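Local atomic coordinates of tRNA (cytosine(38)-C(5))-methyltransferase (Schizosaccharomyces pombe, PDB entry 6FDF), a protein that methylates carbon 5 of cytosine 38 in the anticodon loop of tRNA(Asp), and less efficiently of tRNA(Glu), using S-adenosyl-L-methionine as methyl donor. Residues P119-I124 with L329-F334; Q103-I108 with Q128-S133; K69-D72 with L78-M81. All coordinates share one frame; numbering follows the deposited sequence.

In the fold
The three contacts illustrate how a Rossmann-like methyltransferase sheet is clothed from both faces. Contacts 1 and 3 hold neighbouring strands, 121-127 and 78-81, which are joined by backbone hydrogen bonds between Leu123 and both Trp79 and Met81. Contact 3 is buried and aromatic, a flat stack supplemented by a water; contact 1, partly buried, sets one tyrosine among aliphatic groups at the chain's C-terminal end, where the surface begins. Contact 2, also buried, pairs two phenylalanines edge to face, close to the predicted catalytic cysteine. Phe105 of contact 2 reaches Met81 and Ile108 reaches Trp79, so helix 103-111 shares one face of the sheet with contact 3.

Contact 1: residues P119-I124 with L329-F334; sequences PEYILI and LEPLNF
At the beginning of strand 121-127, in the Rossmann-like sheet of this class I methyltransferase, Tyr121 meets Leu329, Pro331 and Leu332 of the C-terminal turn that follows helix 318-328. The pair of segments is a small example of one aromatic side chain joining a sheet strand to the chain end. Leu329 lies over one face of the ring: its CD2 is 3.7 Å from Tyr121 CG and displaced toward the rim, a CH-pi contact with the methyl 22° off the ring normal. Leu332, whose side chain runs to meet that of Tyr121, comes in obliquely, its CG 3.8 Å from Tyr121 CE1. At the phenol end, Tyr121 OH rests 3.4 Å from Pro331 CB and 3.5 Å from Leu332 CG. Tyr121 CB already points to the turn; with CG anti to the carbonyl carbon (chi1 -56°) the ring lies against Leu329 CD2 and its hydroxyl meets Pro331 and Leu332. A short 3-10 turn, with Leu332 N bonded to Leu329 O at 3.0 Å, brings the three aliphatic residues round the one ring. Leu328 and Arg174 also touch Tyr121. A serine in place of Tyr121 would probably open a gap beside Leu329 CD2 and leave Leu332 and Pro331 without the ring and hydroxyl they pack on. No hydrogen bond crosses between the segments, so their fit rests on shape and dispersion, with even the hydroxyl oxygen set against carbon.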
# COMPACT_ATOMS: atom_id res chain seq x y z
N PRO A 119 -0.19 17.51 14.98
CA PRO A 119 -1.32 17.07 14.16
C PRO A 119 -2.34 16.35 15.03
O PRO A 119 -1.98 15.62 15.96
CB PRO A 119 -0.69 16.13 13.13
CG PRO A 119 0.59 15.68 13.76
CD PRO A 119 1.07 16.84 14.59
N GLU A 120 -3.61 16.59 14.75
CA GLU A 120 -4.65 15.95 15.55
C GLU A 120 -4.86 14.49 15.16
O GLU A 120 -5.41 13.73 15.95
CB GLU A 120 -5.95 16.74 15.43
CG GLU A 120 -5.85 18.11 16.11
CD GLU A 120 -7.11 18.93 16.00
OE1 GLU A 120 -8.08 18.47 15.37
OE2 GLU A 120 -7.14 20.05 16.55
N TYR A 121 -4.44 14.10 13.95
CA TYR A 121 -4.62 12.74 13.48
C TYR A 121 -3.38 12.28 12.74
O TYR A 121 -2.80 13.03 11.96
CB TYR A 121 -5.84 12.63 12.54
CG TYR A 121 -7.11 13.14 13.18
CD1 TYR A 121 -7.43 14.50 13.16
CD2 TYR A 121 -7.97 12.28 13.84
CE1 TYR A 121 -8.59 14.96 13.76
CE2 TYR A 121 -9.12 12.74 14.44
CZ TYR A 121 -9.42 14.08 14.40
OH TYR A 121 -10.57 14.53 15.00
N ILE A 122 -2.99 11.02 12.98
CA ILE A 122 -1.85 10.41 12.30
C ILE A 122 -2.26 9.01 11.87
O ILE A 122 -2.86 8.27 12.65
CB ILE A 122 -0.60 10.34 13.19
CG1 ILE A 122 -0.22 11.74 13.68
CG2 ILE A 122 0.55 9.69 12.45
CD1 ILE A 122 0.90 11.73 14.69
N LEU A 123 -1.95 8.65 10.62
CA LEU A 123 -2.18 7.31 10.08
C LEU A 123 -0.85 6.75 9.63
O LEU A 123 -0.16 7.38 8.81
CB LEU A 123 -3.17 7.36 8.91
CG LEU A 123 -3.35 6.02 8.19
CD1 LEU A 123 -3.95 5.03 9.13
CD2 LEU A 123 -4.22 6.20 6.95
N ILE A 124 -0.48 5.59 10.15
CA ILE A 124 0.78 4.92 9.82
C ILE A 124 0.45 3.56 9.23
O ILE A 124 -0.38 2.83 9.78
CB ILE A 124 1.67 4.76 11.07
CG1 ILE A 124 1.85 6.11 11.77
CG2 ILE A 124 3.04 4.21 10.67
CD1 ILE A 124 2.62 6.00 13.07
N LEU A 329 -11.07 9.76 11.26
CA LEU A 329 -11.49 11.15 11.24
C LEU A 329 -12.93 11.36 11.73
O LEU A 329 -13.46 12.46 11.55
CB LEU A 329 -11.34 11.72 9.83
CG LEU A 329 -9.94 11.64 9.24
CD1 LEU A 329 -9.96 12.10 7.80
CD2 LEU A 329 -8.96 12.46 10.07
N GLU A 330 -13.56 10.35 12.32
CA GLU A 330 -14.93 10.53 12.82
C GLU A 330 -15.12 11.72 13.75
O GLU A 330 -16.14 12.41 13.61
CB GLU A 330 -15.42 9.24 13.50
CG GLU A 330 -15.67 8.11 12.52
CD GLU A 330 -16.37 6.91 13.14
OE1 GLU A 330 -16.40 6.79 14.38
OE2 GLU A 330 -16.91 6.09 12.37
N PRO A 331 -14.22 12.02 14.70
CA PRO A 331 -14.47 13.17 15.59
C PRO A 331 -14.53 14.51 14.87
O PRO A 331 -14.90 15.51 15.50
CB PRO A 331 -13.28 13.13 16.56
CG PRO A 331 -12.83 11.72 16.54
CD PRO A 331 -13.01 11.29 15.11
N LEU A 332 -14.19 14.57 13.58
CA LEU A 332 -14.27 15.82 12.84
C LEU A 332 -15.68 16.11 12.35
O LEU A 332 -15.95 17.23 11.92
CB LEU A 332 -13.31 15.79 11.64
CG LEU A 332 -11.83 15.84 12.01
CD1 LEU A 332 -10.95 15.69 10.78
CD2 LEU A 332 -11.52 17.16 12.72
N ASN A 333 -16.58 15.12 12.42
CA ASN A 333 -18.00 15.29 12.14
C ASN A 333 -18.24 15.91 10.76
O ASN A 333 -18.83 16.98 10.62
CB ASN A 333 -18.67 16.12 13.24
CG ASN A 333 -19.38 15.27 14.27
OD1 ASN A 333 -18.98 14.13 14.53
ND2 ASN A 333 -20.43 15.81 14.87
N PHE A 334 -17.76 15.20 9.74
CA PHE A 334 -17.97 15.62 8.37
C PHE A 334 -19.31 15.11 7.85
O PHE A 334 -19.43 14.73 6.68
CB PHE A 334 -16.83 15.13 7.47
CG PHE A 334 -15.52 15.81 7.72
CD1 PHE A 334 -15.48 17.11 8.21
CD2 PHE A 334 -14.33 15.16 7.46
CE1 PHE A 334 -14.27 17.74 8.44
CE2 PHE A 334 -13.11 15.79 7.69
CZ PHE A 334 -13.09 17.08 8.18

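Contact 2: residues Q103-I108 with Q128-S133; sequences QAFLNI and QGFEES
Phe105 of helix 103-111 and Phe130 of the loop after strand 121-127 show how one aromatic pair can bridge two elements whose backbones stay far apart, the alpha carbons of the two residues being 12.4 Å from each other. From Gln128, just past the ENV motif of C5-methyltransferases, the chain turns at Gly129, whose phi is positive, a conformation in which a side chain would press on the carbonyl oxygen of Gln128. Gly129 N donates to Glu131 OE1 at 2.7 Å, on the syn side of the carboxylate but tilted out of its plane, in a bent bond (N-H...O 133°). Phe130 then sends its ring to the helix. Its CZ comes to 4.0 Å from Phe105 CE2, and the rings form an offset edge-to-face pair, the edge of Phe130 toward the face of Phe105, with planes at 76° and centroids 6.0 Å apart. With CG anti to the backbone N in both residues (chi1 within a degree of 180°), each ring is held out from its backbone; the side chains approach from opposite directions, CZ of Phe130 leading. Ser133 closes the turn: its OG donates to Phe130 O at 2.7 Å, in the carbonyl plane and on a lone pair, and its N reaches the same oxygen at 2.9 Å. The hydroxyl also takes the N-H of Ala136, N-capping helix 134-145. That helix packs on both rings, through Cys139 on Phe105 and Ala135 and Ala136 on Phe130. Trp169 of strand 168-175 and Cys85, the predicted catalytic residue, also border Phe130, while Ala104 of helix 103-111 touches S-adenosylhomocysteine.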
# COMPACT_ATOMS: atom_id res chain seq x y z
N GLN A 103 16.11 6.08 9.16
CA GLN A 103 16.45 7.28 9.90
C GLN A 103 15.36 8.32 9.67
O GLN A 103 15.08 9.14 10.55
CB GLN A 103 17.82 7.80 9.45
CG GLN A 103 18.22 9.15 10.01
CD GLN A 103 19.73 9.31 10.10
OE1 GLN A 103 20.34 9.97 9.26
NE2 GLN A 103 20.33 8.71 11.12
N ALA A 104 14.79 8.31 8.46
CA ALA A 104 13.69 9.22 8.14
C ALA A 104 12.51 9.02 9.08
O ALA A 104 11.92 10.00 9.55
CB ALA A 104 13.25 9.01 6.69
N PHE A 105 12.14 7.77 9.38
CA PHE A 105 11.02 7.59 10.31
C PHE A 105 11.39 8.05 11.71
O PHE A 105 10.59 8.71 12.38
CB PHE A 105 10.55 6.13 10.32
CG PHE A 105 9.39 5.87 11.26
CD1 PHE A 105 8.15 6.45 11.02
CD2 PHE A 105 9.54 5.04 12.36
CE1 PHE A 105 7.09 6.22 11.88
CE2 PHE A 105 8.48 4.79 13.21
CZ PHE A 105 7.25 5.38 12.97
N LEU A 106 12.62 7.77 12.13
CA LEU A 106 13.05 8.22 13.45
C LEU A 106 13.18 9.73 13.49
O LEU A 106 12.96 10.35 14.54
CB LEU A 106 14.37 7.55 13.84
CG LEU A 106 14.31 6.02 13.84
CD1 LEU A 106 15.64 5.41 14.26
CD2 LEU A 106 13.17 5.53 14.74
N ASN A 107 13.51 10.35 12.35
CA ASN A 107 13.54 11.80 12.29
C ASN A 107 12.15 12.38 12.52
O ASN A 107 11.99 13.36 13.25
CB ASN A 107 14.10 12.28 10.95
CG ASN A 107 14.18 13.79 10.86
OD1 ASN A 107 14.92 14.43 11.61
ND2 ASN A 107 13.43 14.37 9.93
N ILE A 108 11.12 11.77 11.92
CA ILE A 108 9.75 12.23 12.17
C ILE A 108 9.46 12.17 13.67
O ILE A 108 8.92 13.12 14.25
CB ILE A 108 8.73 11.40 11.37
CG1 ILE A 108 8.92 11.61 9.87
CG2 ILE A 108 7.31 11.78 11.76
CD1 ILE A 108 8.15 10.62 9.01
N GLN A 128 3.54 -6.27 7.92
CA GLN A 128 3.37 -7.13 9.08
C GLN A 128 4.73 -7.44 9.70
O GLN A 128 5.70 -7.72 9.00
CB GLN A 128 2.66 -8.43 8.67
CG GLN A 128 2.34 -9.35 9.83
CD GLN A 128 1.48 -10.52 9.40
OE1 GLN A 128 1.44 -10.88 8.23
NE2 GLN A 128 0.77 -11.11 10.36
N GLY A 129 4.78 -7.40 11.02
CA GLY A 129 6.03 -7.54 11.74
C GLY A 129 6.62 -6.22 12.19
O GLY A 129 7.50 -6.22 13.05
N PHE A 130 6.15 -5.10 11.62
CA PHE A 130 6.50 -3.80 12.19
C PHE A 130 6.13 -3.75 13.66
O PHE A 130 6.85 -3.14 14.47
CB PHE A 130 5.80 -2.68 11.42
CG PHE A 130 6.09 -1.30 11.97
CD1 PHE A 130 7.30 -0.67 11.72
CD2 PHE A 130 5.15 -0.65 12.76
CE1 PHE A 130 7.56 0.59 12.23
CE2 PHE A 130 5.42 0.62 13.28
CZ PHE A 130 6.62 1.23 13.01
N GLU A 131 5.02 -4.40 14.04
CA GLU A 131 4.51 -4.26 15.40
C GLU A 131 5.48 -4.78 16.45
O GLU A 131 5.40 -4.37 17.61
CB GLU A 131 3.16 -4.98 15.54
CG GLU A 131 3.24 -6.50 15.55
CD GLU A 131 3.41 -7.08 14.16
OE1 GLU A 131 3.50 -6.30 13.18
OE2 GLU A 131 3.44 -8.33 14.04
N GLU A 132 6.41 -5.66 16.07
CA GLU A 132 7.39 -6.20 16.99
C GLU A 132 8.72 -5.48 16.95
O GLU A 132 9.66 -5.89 17.64
CB GLU A 132 7.61 -7.70 16.71
CG GLU A 132 6.41 -8.57 17.01
CD GLU A 132 6.66 -10.03 16.71
OE1 GLU A 132 7.73 -10.34 16.14
OE2 GLU A 132 5.79 -10.86 17.04
N SER A 133 8.84 -4.40 16.16
CA SER A 133 10.13 -3.79 15.92
C SER A 133 10.47 -2.75 16.98
O SER A 133 9.60 -2.21 17.66
CB SER A 133 10.16 -3.13 14.54
OG SER A 133 9.31 -1.99 14.51

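Contact 3: residues K69-D72 with L78-M81; sequences KDFD and LWTM
Phe71 on helix 68-74 and Trp79 on strand 78-81 carry this contact between them, an instance of an aromatic stack joining a helix to a sheet strand. The stack is offset: the phenyl ring and the six-membered ring of the indole have centroids 4.4 Å apart and planes at 20°. Their overlap is confined to the rims, with Phe71 CD1 over the indole, 3.3 Å from Trp79 CZ2, and Trp79 CH2 over the face of the phenyl ring, 3.4 Å from the same CD1. The benzo end of the tryptophan therefore does the touching. Although the side chains run at about a right angle to one another, the flat groups still lie nearly face to face. Trp79 CB points to the helix, and a first torsion of -62° with chi2 near 1° turns the benzo end to Phe71.

The polar part of the contact passes through a single water. It donates to Phe71 O at 2.8 Å and accepts from Trp79 NE1 at 3.2 Å, lying in the indole plane at the ring edge. This gives the indole N-H a partner inside a buried contact, ties the ring to the backbone of the very residue it stacks on, and should help fix its rotation.

Helix 68-74 is the crossover by which the chain returns from edge strand 58-60 to strand 78-81, which lies between strands 11-16 and 121-127; Asp72 OD1, bonded to Asn116 N, ties the helix to the loop before strand 121-127. Leu14 of strand 11-16 touches both rings, Val111 of helix 103-111 and Val115 pack on Phe71, and Pro119 lies against Trp79.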
# COMPACT_ATOMS: atom_id res chain seq x y z
N LYS A 69 10.44 23.40 11.62
CA LYS A 69 10.00 24.56 10.84
C LYS A 69 9.33 24.13 9.54
O LYS A 69 8.39 24.80 9.08
CB LYS A 69 11.20 25.47 10.56
CG LYS A 69 11.80 26.10 11.80
CD LYS A 69 12.87 27.13 11.44
CE LYS A 69 12.25 28.36 10.79
NZ LYS A 69 13.20 29.51 10.75
N ASP A 70 9.80 23.05 8.92
CA ASP A 70 9.13 22.51 7.74
C ASP A 70 7.71 22.07 8.08
O ASP A 70 6.75 22.43 7.39
CB ASP A 70 9.92 21.34 7.15
CG ASP A 70 11.28 21.76 6.61
OD1 ASP A 70 11.42 22.92 6.17
OD2 ASP A 70 12.20 20.91 6.63
N PHE A 71 7.56 21.26 9.13
CA PHE A 71 6.23 20.82 9.54
C PHE A 71 5.34 21.99 9.93
O PHE A 71 4.13 21.98 9.67
CB PHE A 71 6.34 19.82 10.69
CG PHE A 71 6.85 18.47 10.28
CD1 PHE A 71 6.08 17.63 9.50
CD2 PHE A 71 8.10 18.04 10.68
CE1 PHE A 71 6.54 16.39 9.12
CE2 PHE A 71 8.58 16.80 10.31
CZ PHE A 71 7.79 15.97 9.53
N ASP A 72 5.93 23.03 10.55
CA ASP A 72 5.17 24.22 10.91
C ASP A 72 4.62 24.91 9.67
O ASP A 72 3.46 25.35 9.65
CB ASP A 72 6.04 25.19 11.71
CG ASP A 72 6.32 24.70 13.12
OD1 ASP A 72 5.58 23.84 13.62
OD2 ASP A 72 7.29 25.21 13.73
N LEU A 78 -3.78 16.39 9.64
CA LEU A 78 -3.63 14.95 9.45
C LEU A 78 -2.29 14.71 8.77
O LEU A 78 -1.99 15.34 7.75
CB LEU A 78 -4.76 14.37 8.60
CG LEU A 78 -4.51 12.95 8.05
CD1 LEU A 78 -4.44 11.93 9.19
CD2 LEU A 78 -5.57 12.54 7.04
N TRP A 79 -1.48 13.82 9.34
CA TRP A 79 -0.29 13.31 8.67
C TRP A 79 -0.52 11.85 8.34
O TRP A 79 -0.92 11.08 9.22
CB TRP A 79 0.97 13.41 9.54
CG TRP A 79 1.41 14.77 9.96
CD1 TRP A 79 0.82 15.97 9.68
CD2 TRP A 79 2.55 15.07 10.76
NE1 TRP A 79 1.54 17.00 10.26
CE2 TRP A 79 2.61 16.46 10.93
CE3 TRP A 79 3.55 14.28 11.35
CZ2 TRP A 79 3.61 17.09 11.66
CZ3 TRP A 79 4.54 14.90 12.08
CH2 TRP A 79 4.56 16.29 12.24
N THR A 80 -0.28 11.46 7.09
CA THR A 80 -0.27 10.05 6.71
C THR A 80 1.16 9.64 6.38
O THR A 80 1.96 10.45 5.90
CB THR A 80 -1.20 9.77 5.52
OG1 THR A 80 -0.67 10.38 4.33
CG2 THR A 80 -2.61 10.29 5.79
N MET A 81 1.49 8.37 6.62
CA MET A 81 2.83 7.93 6.30
C MET A 81 2.85 6.42 6.10
O MET A 81 2.16 5.69 6.81
CB MET A 81 3.84 8.34 7.39
CG MET A 81 3.46 7.89 8.79
SD MET A 81 4.52 8.62 10.05
CE MET A 81 3.73 10.20 10.31
O HOH W 1 2.17 20.10 10.14